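Local coordinates for Lin1840 protein (Listeria innocua serovar 6a, PDB 4ZO9) that probably hydrolyses terminal, non-reducing beta-D-glucosyl residues with release of beta-D-glucose, as a family 3 glycoside hydrolase, at residues 135-140 with 188-193; 232-237 with 265-270. The protein carries 2 engineered substitutions. All blocks are in the same frame, centred on the assembly; numbering follows the deposited sequence.

Contact 1 of 2, residues 135-140 with 188-193. With BGC (beta-D-glucopyranose), chain C.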
loop_
_atom_site.group_PDB
_atom_site.type_symbol
_atom_site.label_atom_id
_atom_site.label_comp_id
_atom_site.label_asym_id
_atom_site.label_seq_id
_atom_site.Cartn_x
_atom_site.Cartn_y
_atom_site.Cartn_z
ATOM N N PHE A 135 18.641 -22.351 2.033
ATOM C CA PHE A 135 18.152 -20.979 2.115
ATOM C C PHE A 135 16.661 -20.975 2.456
ATOM O O PHE A 135 15.847 -20.578 1.658
ATOM C CB PHE A 135 18.414 -20.159 0.854
ATOM C CG PHE A 135 19.871 -20.103 0.434
ATOM C CD1 PHE A 135 20.846 -19.646 1.312
ATOM C CD2 PHE A 135 20.245 -20.541 -0.827
ATOM C CE1 PHE A 135 22.165 -19.547 0.938
ATOM C CE2 PHE A 135 21.539 -20.395 -1.246
ATOM C CZ PHE A 135 22.531 -19.904 -0.343
ATOM N N SER A 136 16.379 -21.438 3.664
ATOM C CA SER A 136 15.053 -21.554 4.268
ATOM C C SER A 136 15.207 -21.569 5.816
ATOM O O SER A 136 16.228 -22.009 6.337
ATOM C CB SER A 136 14.391 -22.849 3.772
ATOM O OG SER A 136 13.174 -23.140 4.442
ATOM N N PRO A 137 14.190 -21.131 6.570
ATOM C CA PRO A 137 12.871 -20.634 6.212
ATOM C C PRO A 137 12.815 -19.201 5.616
ATOM O O PRO A 137 13.606 -18.309 5.956
ATOM C CB PRO A 137 12.155 -20.664 7.533
ATOM C CG PRO A 137 13.221 -20.283 8.499
ATOM C CD PRO A 137 14.436 -21.009 8.005
ATOM N N MET A 138 11.872 -19.016 4.691
ATOM C CA MET A 138 11.496 -17.678 4.247
ATOM C C MET A 138 10.423 -17.116 5.220
ATOM O O MET A 138 9.281 -17.652 5.342
ATOM C CB MET A 138 11.017 -17.737 2.800
ATOM C CG MET A 138 10.604 -16.405 2.141
ATOM S SD MET A 138 9.000 -15.706 2.608
ATOM C CE MET A 138 8.865 -14.628 1.173
ATOM N N LEU A 139 10.775 -16.011 5.868
ATOM C CA LEU A 139 9.978 -15.434 7.005
ATOM C C LEU A 139 9.400 -14.053 6.770
ATOM O O LEU A 139 9.042 -13.343 7.725
ATOM C CB LEU A 139 10.807 -15.451 8.313
ATOM C CG LEU A 139 11.203 -16.855 8.781
ATOM C CD1 LEU A 139 12.048 -16.819 10.071
ATOM C CD2 LEU A 139 9.964 -17.747 8.966
ATOM N N ASP A 140 9.272 -13.676 5.496
ATOM C CA ASP A 140 8.695 -12.406 5.130
ATOM C C ASP A 140 7.158 -12.399 5.351
ATOM O O ASP A 140 6.424 -13.142 4.723
ATOM C CB ASP A 140 9.124 -12.069 3.673
ATOM C CG ASP A 140 10.625 -12.245 3.458
ATOM O OD1 ASP A 140 11.427 -12.040 4.396
ATOM O OD2 ASP A 140 11.020 -12.574 2.341
ATOM N N ALA A 188 20.387 -23.903 8.568
ATOM C CA ALA A 188 19.293 -23.119 8.036
ATOM C C ALA A 188 19.769 -21.700 7.937
ATOM O O ALA A 188 20.619 -21.251 8.746
ATOM C CB ALA A 188 18.062 -23.201 8.941
ATOM N N CYS A 189 19.234 -21.019 6.927
ATOM C CA CYS A 189 19.450 -19.628 6.639
ATOM C C CYS A 189 18.113 -18.894 6.556
ATOM O O CYS A 189 17.363 -19.031 5.579
ATOM C CB CYS A 189 20.123 -19.457 5.298
ATOM S SG CYS A 189 20.556 -17.753 4.909
ATOM N N VAL A 190 17.838 -18.118 7.580
ATOM C CA VAL A 190 16.657 -17.231 7.605
ATOM C C VAL A 190 16.715 -16.211 6.463
ATOM O O VAL A 190 17.787 -15.665 6.181
ATOM C CB VAL A 190 16.596 -16.529 9.007
ATOM C CG1 VAL A 190 15.540 -15.433 9.078
ATOM C CG2 VAL A 190 16.276 -17.559 10.078
ATOM N N LYS A 191 15.602 -15.954 5.775
ATOM C CA LYS A 191 15.608 -14.939 4.699
ATOM C C LYS A 191 14.209 -14.291 4.646
ATOM O O LYS A 191 13.273 -14.825 5.249
ATOM C CB LYS A 191 16.082 -15.531 3.351
ATOM C CG LYS A 191 15.070 -16.375 2.619
ATOM C CD LYS A 191 15.712 -17.294 1.592
ATOM C CE LYS A 191 14.658 -17.798 0.630
ATOM N NZ LYS A 191 15.191 -18.756 -0.339
ATOM N N HIS A 192 14.032 -13.138 4.038
ATOM C CA HIS A 192 15.062 -12.231 3.524
ATOM C C HIS A 192 15.114 -11.047 4.480
ATOM O O HIS A 192 14.110 -10.368 4.628
ATOM C CB HIS A 192 14.624 -11.718 2.135
ATOM C CG HIS A 192 14.434 -12.820 1.141
ATOM N ND1 HIS A 192 13.255 -13.516 1.027
ATOM C CD2 HIS A 192 15.279 -13.347 0.224
ATOM C CE1 HIS A 192 13.397 -14.471 0.110
ATOM N NE2 HIS A 192 14.609 -14.370 -0.402
ATOM N N PHE A 193 16.242 -10.788 5.147
ATOM C CA PHE A 193 16.265 -9.684 6.200
ATOM C C PHE A 193 16.315 -8.283 5.548
ATOM O O PHE A 193 17.333 -7.951 4.936
ATOM C CB PHE A 193 17.477 -9.863 7.128
ATOM C CG PHE A 193 17.285 -9.308 8.541
ATOM C CD1 PHE A 193 16.360 -9.885 9.398
ATOM C CD2 PHE A 193 18.016 -8.220 8.979
ATOM C CE1 PHE A 193 16.139 -9.385 10.666
ATOM C CE2 PHE A 193 17.839 -7.728 10.237
ATOM C CZ PHE A 193 16.876 -8.297 11.081
HETATM C C2 BGC C . 16.434 -15.695 -4.331
HETATM C C3 BGC C . 16.733 -16.101 -2.887
HETATM C C4 BGC C . 17.622 -17.321 -2.950
HETATM C C5 BGC C . 19.035 -16.854 -3.339
HETATM C C6 BGC C . 19.901 -18.046 -3.718
HETATM C C1 BGC C . 17.759 -15.552 -5.139
HETATM O O2 BGC C . 15.684 -14.479 -4.371
HETATM O O3 BGC C . 15.540 -16.414 -2.173
HETATM O O4 BGC C . 17.625 -17.945 -1.717
HETATM O O5 BGC C . 18.989 -15.788 -4.392
HETATM O O6 BGC C . 19.380 -18.553 -4.940
#

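Contact 2 of 2, residues 232-237 with 265-270. Engineered in segment 265-270: Ala270 (natural residue Asp). With BGC (beta-D-glucopyranose), chain C.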
loop_
_atom_site.group_PDB
_atom_site.type_symbol
_atom_site.label_atom_id
_atom_site.label_comp_id
_atom_site.label_asym_id
_atom_site.label_seq_id
_atom_site.Cartn_x
_atom_site.Cartn_y
_atom_site.Cartn_z
ATOM N N LYS A 232 21.456 -20.767 11.767
ATOM C CA LYS A 232 22.877 -20.516 11.654
ATOM C C LYS A 232 23.235 -19.334 10.801
ATOM O O LYS A 232 24.192 -18.632 11.128
ATOM C CB LYS A 232 23.634 -21.748 11.149
ATOM C CG LYS A 232 23.772 -22.779 12.240
ATOM C CD LYS A 232 24.859 -22.331 13.202
ATOM C CE LYS A 232 25.127 -23.400 14.236
ATOM N NZ LYS A 232 26.081 -22.755 15.153
ATOM N N LEU A 233 22.517 -19.148 9.689
ATOM C CA LEU A 233 22.758 -17.987 8.790
ATOM C C LEU A 233 21.515 -17.071 8.652
ATOM O O LEU A 233 20.400 -17.484 8.889
ATOM C CB LEU A 233 23.146 -18.454 7.390
ATOM C CG LEU A 233 24.424 -19.287 7.259
ATOM C CD1 LEU A 233 24.194 -20.726 7.716
ATOM C CD2 LEU A 233 24.931 -19.224 5.824
ATOM N N VAL A 234 21.744 -15.861 8.187
ATOM C CA VAL A 234 20.703 -14.939 7.753
ATOM C C VAL A 234 21.028 -14.408 6.380
ATOM O O VAL A 234 22.178 -14.112 6.101
ATOM C CB VAL A 234 20.555 -13.741 8.740
ATOM C CG1 VAL A 234 19.503 -12.732 8.281
ATOM C CG2 VAL A 234 20.193 -14.250 10.127
ATOM N N MET A 235 20.028 -14.252 5.532
ATOM C CA MET A 235 20.245 -13.654 4.173
ATOM C C MET A 235 19.612 -12.236 4.084
ATOM O O MET A 235 18.514 -12.015 4.621
ATOM C CB MET A 235 19.719 -14.604 3.062
ATOM C CG MET A 235 19.895 -14.063 1.649
ATOM S SD MET A 235 18.976 -14.971 0.391
ATOM C CE MET A 235 19.879 -16.549 0.449
ATOM N N THR A 236 20.301 -11.286 3.424
ATOM C CA THR A 236 19.802 -9.925 3.310
ATOM C C THR A 236 18.657 -9.929 2.304
ATOM O O THR A 236 18.520 -10.894 1.485
ATOM C CB THR A 236 20.868 -8.943 2.793
ATOM O OG1 THR A 236 21.194 -9.262 1.422
ATOM C CG2 THR A 236 22.137 -8.966 3.632
ATOM N N ALA A 237 17.851 -8.857 2.341
ATOM C CA ALA A 237 16.802 -8.654 1.387
ATOM C C ALA A 237 17.168 -7.668 0.216
ATOM O O ALA A 237 18.010 -6.778 0.360
ATOM C CB ALA A 237 15.599 -8.122 2.164
ATOM N N GLY A 265 26.269 -15.285 13.388
ATOM C CA GLY A 265 26.605 -16.129 12.222
ATOM C C GLY A 265 26.876 -15.320 10.962
ATOM O O GLY A 265 26.868 -14.063 10.983
ATOM N N VAL A 266 27.063 -16.061 9.858
ATOM C CA VAL A 266 27.257 -15.550 8.493
ATOM C C VAL A 266 26.007 -14.797 8.007
ATOM O O VAL A 266 24.874 -15.303 8.068
ATOM C CB VAL A 266 27.612 -16.704 7.516
ATOM C CG1 VAL A 266 27.676 -16.207 6.074
ATOM C CG2 VAL A 266 28.966 -17.301 7.881
ATOM N N LEU A 267 26.228 -13.562 7.585
ATOM C CA LEU A 267 25.218 -12.756 6.869
ATOM C C LEU A 267 25.653 -12.873 5.430
ATOM O O LEU A 267 26.739 -12.440 5.103
ATOM C CB LEU A 267 25.176 -11.295 7.360
ATOM C CG LEU A 267 24.172 -10.318 6.737
ATOM C CD1 LEU A 267 22.776 -10.877 6.892
ATOM C CD2 LEU A 267 24.325 -8.947 7.381
ATOM N N ILE A 268 24.820 -13.534 4.616
ATOM C CA ILE A 268 25.045 -13.740 3.159
ATOM C C ILE A 268 24.112 -12.836 2.423
ATOM O O ILE A 268 22.975 -12.645 2.855
ATOM C CB ILE A 268 24.738 -15.210 2.720
ATOM C CG1 ILE A 268 25.110 -15.406 1.267
ATOM C CG2 ILE A 268 23.258 -15.597 2.948
ATOM C CD1 ILE A 268 24.999 -16.831 0.754
ATOM N N SER A 269 24.563 -12.291 1.310
ATOM C CA SER A 269 23.745 -11.396 0.517
ATOM C C SER A 269 22.743 -12.184 -0.235
ATOM O O SER A 269 23.002 -13.301 -0.578
ATOM C CB SER A 269 24.602 -10.602 -0.486
ATOM O OG SER A 269 24.862 -11.304 -1.691
ATOM N N ALA A 270 21.585 -11.605 -0.531
ATOM C CA ALA A 270 20.765 -12.237 -1.558
ATOM C C ALA A 270 21.541 -12.120 -2.862
ATOM O O ALA A 270 22.452 -11.314 -2.998
ATOM C CB ALA A 270 19.431 -11.580 -1.722
HETATM C C2 BGC C . 16.434 -15.695 -4.331
HETATM C C3 BGC C . 16.733 -16.101 -2.887
HETATM C C4 BGC C . 17.622 -17.321 -2.950
HETATM C C5 BGC C . 19.035 -16.854 -3.339
HETATM C C6 BGC C . 19.901 -18.046 -3.718
HETATM C C1 BGC C . 17.759 -15.552 -5.139
HETATM O O2 BGC C . 15.684 -14.479 -4.371
HETATM O O3 BGC C . 15.540 -16.414 -2.173
HETATM O O4 BGC C . 17.625 -17.945 -1.717
HETATM O O5 BGC C . 18.989 -15.788 -4.392
HETATM O O6 BGC C . 19.380 -18.553 -4.940
#

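Contact 1 of 2, residues 135-140 with 188-193
Lys191 and Phe135 meet at the sugar: the ammonium NZ of Lys191 donates to the backbone carbonyl O of Phe135 at 2.8 Å, and also to O3 and O4 of the bound beta-D-glucopyranose. Three acceptors thus hold the lysine tip, while Asp91, itself hydrogen-bonded to the glucose, forms a long, weak ion pair with it. His192 adds to the grip, its NE2 sharing a hydrogen bond with glucose O3 at 2.9 Å, and CB of Phe135 comes near O4; Glu473 and Arg149 hydrogen-bond the same sugar.

One shell further out, Asp140 orients the histidine. Its OD2 accepts a hydrogen bond from ND1 of His192 through the syn lone pair at 2.8 Å, close to the plane of the imidazole. This bond and the one to O3 hold the ring from its two nitrogens, while bonds from His192 N (2.8 Å) and the Tyr223 hydroxyl to OD1 of Asp140 steady the carboxylate. The first torsion of Lys191, with CG between backbone N and carbonyl carbon (chi1 77°), lays CG over one face of the His192 ring, 3.5 Å above its centre; beyond it the extended chain runs to the glucose.

Backbone bonds complete the frame: Lys191 N to Pro137 O, and Leu139 N to Lys191 O at 2.8 Å. Cis peptide bonds precede both Pro137 and His192. Leu139 CD1 touches Val190 CG1 beside helix 221-228, Pro137 packs on helix 158-173, and strand 187-193, in the parallel sheet of the TIM-barrel-like domain, has strand 233-236 as its next neighbour.

Contact 2 of 2, residues 232-237 with 265-270
Thr236 and Ala270 are joined by a side-chain-to-backbone bond: N of Ala270, an engineered residue in place of the natural aspartate, donates to OG1 of Thr236 at 3.1 Å with an N-H...O angle of 159°. The threonine hydroxyl sits between its own backbone N and carbonyl carbon (chi1 67°), which turns it to this amide, and it is also hydrogen-bonded to Thr247. Before that point the two chains run as parallel strands. Val234 N donates to Val266 O at 3.2 Å, Ile268 N to Val234 O at 3.1 Å, and Thr236 N to Ile268 O at 3.1 Å.

Packing follows the alternation of the strands. On one face the methyl CD1 of Leu267 reaches across to CG1 of Val234 at 4.0 Å and also meets CG2 of Thr236, with helix 250-260 against Leu267. On the other, CB of Met235 rests 3.7 Å from CG2 of Ile268. CD2 of Leu233 runs alongside CB and CG1 of Val266, against helix 322-338.

Met235 carries the contact toward the ligand. Its chain is extended as far as SD, which lies 4.0 Å from CB of Ala270, and then bends so that CE comes 3.4 Å from O4 of the glucose. The chemistry is therefore split: amide-to-carbonyl bonds pair the strands and one threonine hydroxyl extends the link to Ala270, whereas the methionine gives the sugar an apolar neighbour.

How the contacts relate
Along the chain the contacts come in series. Contact 1 closes a loop in which helix 158-173 links residues 135-140, after strand 133-134, to strand 187-193; contact 2 then opens and closes a second loop, through helix 250-260, between strands 233-236 and 267-268. Neither nests in the other nor crosses it. Strands 187-193 and 233-236 are neighbours in the parallel sheet, and the backbone joins the contacts there: Met235 N approaches Val190 O, and Phe193 N approaches Met235 O, both probable hydrogen bonds. Phe135 CD1 packs 3.4 Å from Met235 CE. Successive beta-alpha units thus bring both contacts to one glucose, contact 1 mainly through Lys191 and His192, with Phe135 beside C6, and contact 2 through a methyl.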